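NDP-rhamnosyltransferase (Saccharopolyspora spinosa, PDB 3UYL) belongs to the GT-B class of glycosyltransferases, two-domain proteins built on Rossmann-like sheets, and holds thymidine-5'-diphosphate between its domains in this model. Local coordinates at residues P8-T13 and P37-A42; M18-W23 and Q198-N203; L177-C182 and R381-T386. All blocks are in the same frame, centred on the assembly; numbering follows the deposited sequence.

Contact 1: P8-T13 and P37-A42. With TYD (thymidine-5'-diphosphate), chain C.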
loop_
_atom_site.group_PDB
_atom_site.type_symbol
_atom_site.label_atom_id
_atom_site.label_comp_id
_atom_site.label_asym_id
_atom_site.label_seq_id
_atom_site.Cartn_x
_atom_site.Cartn_y
_atom_site.Cartn_z
ATOM N N PRO A 8 -12.466 -7.522 7.893
ATOM C CA PRO A 8 -13.463 -6.474 7.532
ATOM C C PRO A 8 -14.789 -7.074 7.123
ATOM O O PRO A 8 -14.853 -8.265 6.807
ATOM C CB PRO A 8 -12.830 -5.852 6.306
ATOM C CG PRO A 8 -12.177 -7.052 5.650
ATOM C CD PRO A 8 -11.650 -7.930 6.735
ATOM N N LEU A 9 -15.839 -6.267 7.106
ATOM C CA LEU A 9 -17.052 -6.630 6.386
ATOM C C LEU A 9 -16.827 -6.495 4.887
ATOM O O LEU A 9 -15.967 -5.692 4.477
ATOM C CB LEU A 9 -18.217 -5.700 6.774
ATOM C CG LEU A 9 -19.143 -6.167 7.899
ATOM C CD1 LEU A 9 -20.415 -5.318 7.860
ATOM C CD2 LEU A 9 -19.515 -7.648 7.830
ATOM N N PRO A 10 -17.636 -7.213 4.046
ATOM C CA PRO A 10 -17.400 -7.082 2.627
ATOM C C PRO A 10 -17.808 -5.733 2.007
ATOM O O PRO A 10 -18.466 -5.678 0.933
ATOM C CB PRO A 10 -18.127 -8.301 2.037
ATOM C CG PRO A 10 -19.252 -8.557 2.975
ATOM C CD PRO A 10 -18.694 -8.219 4.335
ATOM N N TYR A 11 -17.377 -4.637 2.649
ATOM C CA TYR A 11 -17.542 -3.288 2.085
ATOM C C TYR A 11 -16.215 -2.599 1.948
ATOM O O TYR A 11 -15.512 -2.418 2.950
ATOM C CB TYR A 11 -18.388 -2.399 2.963
ATOM C CG TYR A 11 -19.720 -2.955 3.318
ATOM C CD1 TYR A 11 -20.721 -3.089 2.366
ATOM C CD2 TYR A 11 -19.993 -3.312 4.617
ATOM C CE1 TYR A 11 -21.982 -3.580 2.713
ATOM C CE2 TYR A 11 -21.244 -3.789 4.984
ATOM C CZ TYR A 11 -22.237 -3.928 4.042
ATOM O OH TYR A 11 -23.464 -4.416 4.466
ATOM N N PRO A 12 -15.884 -2.186 0.708
ATOM C CA PRO A 12 -14.562 -1.598 0.428
ATOM C C PRO A 12 -14.149 -0.499 1.366
ATOM O O PRO A 12 -13.005 -0.547 1.881
ATOM C CB PRO A 12 -14.710 -1.086 -1.014
ATOM C CG PRO A 12 -15.653 -2.043 -1.644
ATOM C CD PRO A 12 -16.653 -2.410 -0.546
ATOM N N THR A 13 -15.028 0.484 1.617
ATOM C CA THR A 13 -14.632 1.592 2.488
ATOM C C THR A 13 -14.318 1.173 3.942
ATOM O O THR A 13 -13.497 1.820 4.608
ATOM C CB THR A 13 -15.624 2.782 2.428
ATOM O OG1 THR A 13 -16.923 2.302 2.725
ATOM C CG2 THR A 13 -15.789 3.271 1.014
ATOM N N PRO A 37 -13.395 -11.742 1.465
ATOM C CA PRO A 37 -14.332 -12.321 0.470
ATOM C C PRO A 37 -14.055 -11.696 -0.866
ATOM O O PRO A 37 -13.356 -10.663 -0.878
ATOM C CB PRO A 37 -15.704 -11.816 0.924
ATOM C CG PRO A 37 -15.495 -11.124 2.232
ATOM C CD PRO A 37 -14.041 -10.757 2.341
ATOM N N PRO A 38 -14.629 -12.258 -1.978
ATOM C CA PRO A 38 -14.479 -11.746 -3.368
ATOM C C PRO A 38 -14.628 -10.239 -3.502
ATOM O O PRO A 38 -13.820 -9.597 -4.188
ATOM C CB PRO A 38 -15.633 -12.439 -4.116
ATOM C CG PRO A 38 -15.705 -13.798 -3.447
ATOM C CD PRO A 38 -15.367 -13.538 -1.980
ATOM N N GLU A 39 -15.632 -9.673 -2.839
ATOM C CA GLU A 39 -15.902 -8.235 -2.978
ATOM C C GLU A 39 -14.755 -7.396 -2.439
ATOM O O GLU A 39 -14.664 -6.238 -2.765
ATOM C CB GLU A 39 -17.201 -7.833 -2.238
ATOM C CG GLU A 39 -18.416 -8.696 -2.551
ATOM C CD GLU A 39 -18.642 -9.836 -1.553
ATOM O OE1 GLU A 39 -17.764 -10.723 -1.375
ATOM O OE2 GLU A 39 -19.729 -9.852 -0.942
ATOM N N LEU A 40 -13.899 -7.959 -1.596
ATOM C CA LEU A 40 -12.815 -7.162 -1.017
ATOM C C LEU A 40 -11.453 -7.319 -1.677
ATOM O O LEU A 40 -10.523 -6.584 -1.353
ATOM C CB LEU A 40 -12.622 -7.462 0.463
ATOM C CG LEU A 40 -13.594 -6.811 1.451
ATOM C CD1 LEU A 40 -13.146 -7.115 2.874
ATOM C CD2 LEU A 40 -13.753 -5.298 1.193
ATOM N N GLN A 41 -11.331 -8.348 -2.502
ATOM C CA GLN A 41 -10.056 -8.798 -3.076
ATOM C C GLN A 41 -9.319 -7.603 -3.762
ATOM O O GLN A 41 -8.151 -7.271 -3.432
ATOM C CB GLN A 41 -10.427 -9.909 -4.068
ATOM C CG GLN A 41 -9.448 -11.018 -4.298
ATOM C CD GLN A 41 -9.113 -11.748 -3.026
ATOM O OE1 GLN A 41 -9.929 -12.493 -2.461
ATOM N NE2 GLN A 41 -7.882 -11.546 -2.561
ATOM N N ALA A 42 -10.017 -6.950 -4.692
ATOM C CA ALA A 42 -9.452 -5.818 -5.422
ATOM C C ALA A 42 -9.057 -4.615 -4.522
ATOM O O ALA A 42 -7.970 -4.070 -4.671
ATOM C CB ALA A 42 -10.361 -5.434 -6.584
HETATM P PA TYD C . -16.954 6.576 0.860
HETATM O O1A TYD C . -16.675 6.246 2.299
HETATM O O2A TYD C . -17.126 8.044 0.451
HETATM O O3A TYD C . -18.341 5.755 0.531
HETATM P PB TYD C . -18.850 5.163 -0.902
HETATM O O1B TYD C . -17.752 4.283 -1.490
HETATM O O2B TYD C . -20.109 4.326 -0.799
HETATM O O3B TYD C . -19.125 6.567 -1.453
HETATM O "O5'" TYD C . -15.736 5.836 0.030
HETATM C "C5'" TYD C . -15.311 6.070 -1.348
HETATM C "C4'" TYD C . -13.771 6.109 -1.411
HETATM O "O4'" TYD C . -13.385 6.205 -2.790
HETATM C "C3'" TYD C . -13.204 7.359 -0.706
HETATM O "O3'" TYD C . -11.902 7.187 -0.163
HETATM C "C2'" TYD C . -12.944 8.326 -1.826
HETATM C "C1'" TYD C . -12.625 7.387 -2.979
HETATM N N1 TYD C . -12.883 7.831 -4.336
HETATM C C2 TYD C . -11.946 8.692 -4.964
HETATM O O2 TYD C . -10.963 9.101 -4.331
HETATM N N3 TYD C . -12.121 9.100 -6.223
HETATM C C4 TYD C . -13.201 8.653 -6.904
HETATM O O4 TYD C . -13.362 9.021 -8.057
HETATM C C5 TYD C . -14.200 7.735 -6.280
HETATM C C5M TYD C . -15.392 7.240 -7.050
HETATM C C6 TYD C . -13.981 7.357 -4.981
#
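P10 and L40 bring the two backbones closest, with their CA atoms 5.9 Å apart, where the turn after strand 3-7 meets segment 37-42, which leads from the neighbouring strand 31-36 into helix 38-46. P10 is the centre of an inverse gamma turn, in which the backbone N of Y11 bonds back to the carbonyl O of L9. The L40 methyls lie against this turn. A chi1 of -79° sets L40 CG opposite the carbonyl carbon of L40, and this CG lies 4.0 Å from P10 CA. L40 CD2 is 3.7 Å from the carbonyl carbon Y11 C, while L40 CD1 is 3.5 Å from L9 O; the approach of CD1 to the ring of P8 is too short to be reliable. P10 CB meets P37 CG at 3.9 Å. E39, bent at chi2 (95°), runs alongside the P10 ring and brings OE2 to 3.7 Å from P10 CB. No hydrogen bond joins the segments across the 298 Å² they bury. L9 N instead bonds to D121. Cohesion here is therefore van der Waals, between proline rings, one leucine and backbone atoms, with the carboxylate of E39 at the exposed margin.

Contact 2: M18-W23 and Q198-N203. With TYD (thymidine-5'-diphosphate), chain C.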
loop_
_atom_site.group_PDB
_atom_site.type_symbol
_atom_site.label_atom_id
_atom_site.label_comp_id
_atom_site.label_asym_id
_atom_site.label_seq_id
_atom_site.Cartn_x
_atom_site.Cartn_y
_atom_site.Cartn_z
ATOM N N MET A 18 -8.994 1.065 7.241
ATOM C CA MET A 18 -7.895 0.438 7.949
ATOM C C MET A 18 -6.608 0.455 7.182
ATOM O O MET A 18 -5.605 0.082 7.761
ATOM C CB MET A 18 -8.226 -1.043 8.247
ATOM C CG MET A 18 -9.529 -1.141 9.071
ATOM S SD MET A 18 -9.978 -2.747 9.755
ATOM C CE MET A 18 -10.711 -3.403 8.278
ATOM N N VAL A 19 -6.629 0.785 5.877
ATOM C CA VAL A 19 -5.387 0.734 5.083
ATOM C C VAL A 19 -4.149 1.457 5.685
ATOM O O VAL A 19 -3.071 0.843 5.777
ATOM C CB VAL A 19 -5.641 1.034 3.598
ATOM C CG1 VAL A 19 -4.341 1.296 2.890
ATOM C CG2 VAL A 19 -6.472 -0.103 2.972
ATOM N N PRO A 20 -4.278 2.733 6.133
ATOM C CA PRO A 20 -3.123 3.359 6.775
ATOM C C PRO A 20 -2.604 2.666 8.046
ATOM O O PRO A 20 -1.358 2.579 8.193
ATOM C CB PRO A 20 -3.619 4.776 7.079
ATOM C CG PRO A 20 -4.545 5.029 5.870
ATOM C CD PRO A 20 -5.330 3.733 5.891
ATOM N N LEU A 21 -3.499 2.143 8.920
ATOM C CA LEU A 21 -3.020 1.307 10.002
ATOM C C LEU A 21 -2.327 0.070 9.454
ATOM O O LEU A 21 -1.361 -0.341 10.030
ATOM C CB LEU A 21 -4.166 0.833 10.880
ATOM C CG LEU A 21 -3.684 0.258 12.254
ATOM C CD1 LEU A 21 -2.703 1.113 13.059
ATOM C CD2 LEU A 21 -4.899 -0.018 13.121
ATOM N N CYS A 22 -2.801 -0.549 8.362
ATOM C CA CYS A 22 -2.110 -1.778 7.904
ATOM C C CYS A 22 -0.687 -1.440 7.450
ATOM O O CYS A 22 0.286 -2.164 7.754
ATOM C CB CYS A 22 -2.893 -2.513 6.781
ATOM S SG CYS A 22 -4.450 -3.185 7.374
ATOM N N TRP A 23 -0.569 -0.349 6.701
ATOM C CA TRP A 23 0.735 0.139 6.250
ATOM C C TRP A 23 1.629 0.409 7.414
ATOM O O TRP A 23 2.782 0.006 7.389
ATOM C CB TRP A 23 0.617 1.420 5.486
ATOM C CG TRP A 23 0.051 1.283 4.116
ATOM C CD1 TRP A 23 -0.031 0.129 3.312
ATOM C CD2 TRP A 23 -0.479 2.391 3.285
ATOM N NE1 TRP A 23 -0.608 0.440 2.091
ATOM C CE2 TRP A 23 -0.887 1.789 2.011
ATOM C CE3 TRP A 23 -0.655 3.790 3.478
ATOM C CZ2 TRP A 23 -1.444 2.556 0.993
ATOM C CZ3 TRP A 23 -1.268 4.512 2.486
ATOM C CH2 TRP A 23 -1.620 3.915 1.247
ATOM N N GLN A 198 -5.768 8.884 14.248
ATOM C CA GLN A 198 -5.955 9.963 13.299
ATOM C C GLN A 198 -6.305 9.400 11.926
ATOM O O GLN A 198 -5.580 8.537 11.427
ATOM C CB GLN A 198 -4.655 10.773 13.136
ATOM C CG GLN A 198 -4.919 12.076 12.401
ATOM C CD GLN A 198 -3.752 13.079 12.346
ATOM O OE1 GLN A 198 -3.021 13.321 13.323
ATOM N NE2 GLN A 198 -3.633 13.717 11.229
ATOM N N TYR A 199 -7.359 9.938 11.330
ATOM C CA TYR A 199 -7.786 9.622 9.937
ATOM C C TYR A 199 -6.668 10.015 8.970
ATOM O O TYR A 199 -6.179 11.161 9.029
ATOM C CB TYR A 199 -9.121 10.392 9.588
ATOM C CG TYR A 199 -9.503 10.081 8.153
ATOM C CD1 TYR A 199 -9.990 8.806 7.813
ATOM C CD2 TYR A 199 -9.267 10.990 7.126
ATOM C CE1 TYR A 199 -10.298 8.458 6.501
ATOM C CE2 TYR A 199 -9.596 10.660 5.801
ATOM C CZ TYR A 199 -10.105 9.383 5.496
ATOM O OH TYR A 199 -10.383 9.015 4.177
ATOM N N VAL A 200 -6.250 9.118 8.075
ATOM C CA VAL A 200 -5.302 9.489 7.013
ATOM C C VAL A 200 -6.028 9.304 5.670
ATOM O O VAL A 200 -6.641 8.275 5.443
ATOM C CB VAL A 200 -4.053 8.602 7.058
ATOM C CG1 VAL A 200 -3.194 8.791 5.779
ATOM C CG2 VAL A 200 -3.203 8.906 8.327
ATOM N N PRO A 201 -6.016 10.307 4.787
ATOM C CA PRO A 201 -6.915 10.086 3.640
ATOM C C PRO A 201 -6.448 9.058 2.590
ATOM O O PRO A 201 -5.849 9.433 1.600
ATOM C CB PRO A 201 -7.048 11.481 2.977
ATOM C CG PRO A 201 -6.027 12.341 3.562
ATOM C CD PRO A 201 -5.488 11.686 4.852
ATOM N N TYR A 202 -6.812 7.803 2.734
ATOM C CA TYR A 202 -6.504 6.870 1.683
ATOM C C TYR A 202 -7.711 6.704 0.789
ATOM O O TYR A 202 -8.727 6.095 1.179
ATOM C CB TYR A 202 -6.080 5.504 2.229
ATOM C CG TYR A 202 -5.918 4.505 1.111
ATOM C CD1 TYR A 202 -4.939 4.696 0.130
ATOM C CD2 TYR A 202 -6.747 3.386 1.005
ATOM C CE1 TYR A 202 -4.764 3.783 -0.905
ATOM C CE2 TYR A 202 -6.589 2.464 -0.054
ATOM C CZ TYR A 202 -5.568 2.683 -0.983
ATOM O OH TYR A 202 -5.378 1.810 -2.044
ATOM N N ASN A 203 -7.597 7.220 -0.421
ATOM C CA ASN A 203 -8.704 7.222 -1.368
ATOM C C ASN A 203 -8.453 6.304 -2.561
ATOM O O ASN A 203 -9.258 6.276 -3.497
ATOM C CB ASN A 203 -9.014 8.666 -1.858
ATOM C CG ASN A 203 -9.076 9.690 -0.717
ATOM O OD1 ASN A 203 -8.417 10.722 -0.797
ATOM N ND2 ASN A 203 -9.903 9.442 0.303
HETATM P PA TYD C . -16.954 6.576 0.860
HETATM O O1A TYD C . -16.675 6.246 2.299
HETATM O O2A TYD C . -17.126 8.044 0.451
HETATM O O3A TYD C . -18.341 5.755 0.531
HETATM P PB TYD C . -18.850 5.163 -0.902
HETATM O O1B TYD C . -17.752 4.283 -1.490
HETATM O O2B TYD C . -20.109 4.326 -0.799
HETATM O O3B TYD C . -19.125 6.567 -1.453
HETATM O "O5'" TYD C . -15.736 5.836 0.030
HETATM C "C5'" TYD C . -15.311 6.070 -1.348
HETATM C "C4'" TYD C . -13.771 6.109 -1.411
HETATM O "O4'" TYD C . -13.385 6.205 -2.790
HETATM C "C3'" TYD C . -13.204 7.359 -0.706
HETATM O "O3'" TYD C . -11.902 7.187 -0.163
HETATM C "C2'" TYD C . -12.944 8.326 -1.826
HETATM C "C1'" TYD C . -12.625 7.387 -2.979
HETATM N N1 TYD C . -12.883 7.831 -4.336
HETATM C C2 TYD C . -11.946 8.692 -4.964
HETATM O O2 TYD C . -10.963 9.101 -4.331
HETATM N N3 TYD C . -12.121 9.100 -6.223
HETATM C C4 TYD C . -13.201 8.653 -6.904
HETATM O O4 TYD C . -13.362 9.021 -8.057
HETATM C C5 TYD C . -14.200 7.735 -6.280
HETATM C C5M TYD C . -15.392 7.240 -7.050
HETATM C C6 TYD C . -13.981 7.357 -4.981
#
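W23 and Y202 form the aromatic part of this contact, an offset edge-to-face pair: the edge of the tryptophan six-membered ring is turned toward the tyrosine face, with centroids 5.2 Å apart and planes at 74°. The nearest atoms are W23 CH2 and Y202 CD1, at 3.6 Å. A chi1 of 173° sets Y202 CG opposite its backbone N and carries the ring to W23 and V19. The W23 ring also stacks on W23 of the second subunit. A CH-pi contact adds V19, whose CG1 sits over the Y202 face, 3.9 Å from the ring centroid; the same methyl also lies over a face of W23, toward the rim, and so bridges both rings. The parts joined are helix 19-27 and the segment after strand 195-196, the last strand of the N-terminal Rossmann-like sheet. Purely apolar packing comes from P20, whose CG touches V200 CB at 3.8 Å and Y202 CB at 4.0 Å. Polar bonds leave the two segments. W23 NE1 bonds to A47 O. Next to Y202, N203 ND2 donates to O3' of thymidine-5'-diphosphate over 3.0 Å with an N-H...O angle of 158°, while its OD1 accepts from the backbone N of N281.

Contact 3: L177-C182 and R381-T386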
loop_
_atom_site.group_PDB
_atom_site.type_symbol
_atom_site.label_atom_id
_atom_site.label_comp_id
_atom_site.label_asym_id
_atom_site.label_seq_id
_atom_site.Cartn_x
_atom_site.Cartn_y
_atom_site.Cartn_z
ATOM N N LEU A 177 -10.027 -3.599 22.815
ATOM C CA LEU A 177 -9.698 -2.216 22.444
ATOM C C LEU A 177 -10.608 -1.832 21.290
ATOM O O LEU A 177 -10.855 -2.657 20.389
ATOM C CB LEU A 177 -8.246 -2.225 21.938
ATOM C CG LEU A 177 -7.497 -0.942 21.582
ATOM C CD1 LEU A 177 -7.659 0.186 22.650
ATOM C CD2 LEU A 177 -6.055 -1.297 21.283
ATOM N N ILE A 178 -11.083 -0.579 21.256
ATOM C CA ILE A 178 -11.794 -0.080 20.048
ATOM C C ILE A 178 -11.037 1.130 19.472
ATOM O O ILE A 178 -10.729 2.075 20.211
ATOM C CB ILE A 178 -13.203 0.377 20.430
ATOM C CG1 ILE A 178 -14.026 -0.838 20.912
ATOM C CG2 ILE A 178 -13.850 1.117 19.286
ATOM C CD1 ILE A 178 -15.511 -0.520 21.180
ATOM N N LEU A 179 -10.702 1.117 18.183
ATOM C CA LEU A 179 -10.031 2.278 17.544
ATOM C C LEU A 179 -11.029 3.152 16.788
ATOM O O LEU A 179 -11.891 2.653 16.040
ATOM C CB LEU A 179 -8.910 1.883 16.546
ATOM C CG LEU A 179 -7.861 1.024 17.280
ATOM C CD1 LEU A 179 -6.791 0.752 16.265
ATOM C CD2 LEU A 179 -7.245 1.506 18.620
ATOM N N ASP A 180 -10.868 4.455 16.968
ATOM C CA ASP A 180 -11.892 5.366 16.522
ATOM C C ASP A 180 -11.267 6.547 15.770
ATOM O O ASP A 180 -10.653 7.391 16.384
ATOM C CB ASP A 180 -12.710 5.841 17.750
ATOM C CG ASP A 180 -14.001 6.535 17.360
ATOM O OD1 ASP A 180 -14.195 6.882 16.169
ATOM O OD2 ASP A 180 -14.894 6.679 18.225
ATOM N N PRO A 181 -11.450 6.623 14.425
ATOM C CA PRO A 181 -10.982 7.749 13.685
ATOM C C PRO A 181 -11.978 8.941 13.662
ATOM O O PRO A 181 -11.685 9.987 13.084
ATOM C CB PRO A 181 -10.761 7.150 12.287
ATOM C CG PRO A 181 -11.939 6.245 12.133
ATOM C CD PRO A 181 -12.041 5.596 13.524
ATOM N N CYS A 182 -13.185 8.755 14.199
ATOM C CA CYS A 182 -14.224 9.740 14.011
ATOM C C CYS A 182 -13.887 10.972 14.816
ATOM O O CYS A 182 -13.455 10.888 16.006
ATOM C CB CYS A 182 -15.579 9.157 14.458
ATOM S SG CYS A 182 -16.951 10.342 14.281
ATOM N N ARG A 381 2.417 0.808 18.609
ATOM C CA ARG A 381 2.810 0.518 19.986
ATOM C C ARG A 381 1.660 0.002 20.835
ATOM O O ARG A 381 1.824 -0.979 21.586
ATOM C CB ARG A 381 3.483 1.714 20.659
ATOM C CG ARG A 381 3.802 1.432 22.139
ATOM C CD ARG A 381 4.813 0.293 22.432
ATOM N NE ARG A 381 6.212 0.712 22.765
ATOM C CZ ARG A 381 6.585 1.860 23.358
ATOM N NH1 ARG A 381 7.881 2.106 23.578
ATOM N NH2 ARG A 381 5.677 2.775 23.711
ATOM N N THR A 382 0.513 0.655 20.754
ATOM C CA THR A 382 -0.649 0.145 21.481
ATOM C C THR A 382 -1.012 -1.290 21.096
ATOM O O THR A 382 -1.239 -2.097 21.973
ATOM C CB THR A 382 -1.916 0.987 21.294
ATOM O OG1 THR A 382 -1.612 2.347 21.535
ATOM C CG2 THR A 382 -2.979 0.585 22.267
ATOM N N LEU A 383 -1.102 -1.602 19.808
ATOM C CA LEU A 383 -1.432 -2.979 19.449
ATOM C C LEU A 383 -0.438 -3.991 19.962
ATOM O O LEU A 383 -0.831 -5.060 20.412
ATOM C CB LEU A 383 -1.597 -3.186 17.925
ATOM C CG LEU A 383 -2.673 -2.404 17.186
ATOM C CD1 LEU A 383 -3.119 -3.151 15.943
ATOM C CD2 LEU A 383 -3.884 -2.069 18.020
ATOM N N GLU A 384 0.839 -3.684 19.862
ATOM C CA GLU A 384 1.903 -4.536 20.438
ATOM C C GLU A 384 1.629 -4.830 21.925
ATOM O O GLU A 384 1.764 -5.956 22.348
ATOM C CB GLU A 384 3.265 -3.883 20.268
ATOM C CG GLU A 384 3.821 -3.903 18.863
ATOM C CD GLU A 384 4.985 -2.937 18.685
ATOM O OE1 GLU A 384 5.237 -2.212 19.649
ATOM O OE2 GLU A 384 5.629 -2.853 17.594
ATOM N N ASN A 385 1.180 -3.832 22.682
ATOM C CA ASN A 385 0.915 -4.018 24.108
ATOM C C ASN A 385 -0.409 -4.726 24.389
ATOM O O ASN A 385 -0.663 -5.105 25.528
ATOM C CB ASN A 385 1.008 -2.684 24.856
ATOM C CG ASN A 385 2.388 -2.058 24.729
ATOM O OD1 ASN A 385 3.345 -2.719 24.329
ATOM N ND2 ASN A 385 2.492 -0.765 25.029
ATOM N N THR A 386 -1.242 -4.886 23.351
ATOM C CA THR A 386 -2.427 -5.716 23.409
ATOM C C THR A 386 -2.017 -7.035 22.738
ATOM O O THR A 386 -2.581 -8.075 23.039
ATOM C CB THR A 386 -3.633 -5.124 22.644
ATOM O OG1 THR A 386 -3.645 -3.681 22.713
ATOM C CG2 THR A 386 -4.949 -5.688 23.152
#
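Strand 177-180, next to the last strand of the seven-stranded parallel sheet in the N-terminal Rossmann-like domain, meets the chain's final helix, 376-385, through L177 and L179. The last helix of the chain thus packs on the N-terminal sheet, consistent with the GT-B fold, in which the C-terminal helix crosses back to the first domain. Strand and helix segments run nearly antiparallel, at 167° between their N-to-C directions, and their axes approach to 11.1 Å. Side chains from both elements meet in the gap, and L177 gives the largest single share of the buried surface. Its chi1 of -174° turns CG away from the backbone N, and its CD2 methyl lies among three residues. L177 CD2 is 3.7 Å from T382 CG2 and 4.0 Å from L383 CD2; the third neighbour is T386 OG1, also 3.7 Å from L177 CD2. A second, looser touch links L179 CD1 to L383 CD2 at 4.4 Å. Both leucines of the strand and L383 also rest on V139 of the adjoining strand 138-141, so the helix packs over two neighbouring strands. No hydrogen bond crosses between the segments, and the buried surface is a modest 163 Å². Where the strand ends, D180 forms an Asx turn, its OD1 accepting from C182 N at 2.9 Å, while OD2 holds R142 in a salt bridge and accepts a hydrogen bond from Q187. In the last modelled residues the hydroxyl against L177 is itself tied down: T386 OG1 donates to T382 O over 3.0 Å, approaching from 40° above the carbonyl plane.

Contact 2 touches both of the others, and along the chain its segments alternate with theirs. Contacts 1 and 2 have centres 16 Å apart and meet through P8 CB and M18 CE at 3.8 Å; helices 12-16 and 19-27, which they use, are consecutive in the chain. Contact 2 touches contact 3 in turn, L21 CD2 meeting L179 CD1 at 3.7 Å, with centres 14 Å apart. Contacts 1 and 3 do not meet: their nearest atoms are about 9 Å apart. Thymidine-5'-diphosphate lies beside the first two. Contact 2 reaches its sugar through N203, T13 of contact 1 lies near its phosphates, and T298, V278, G297 and L280 supply further hydrogen bonds.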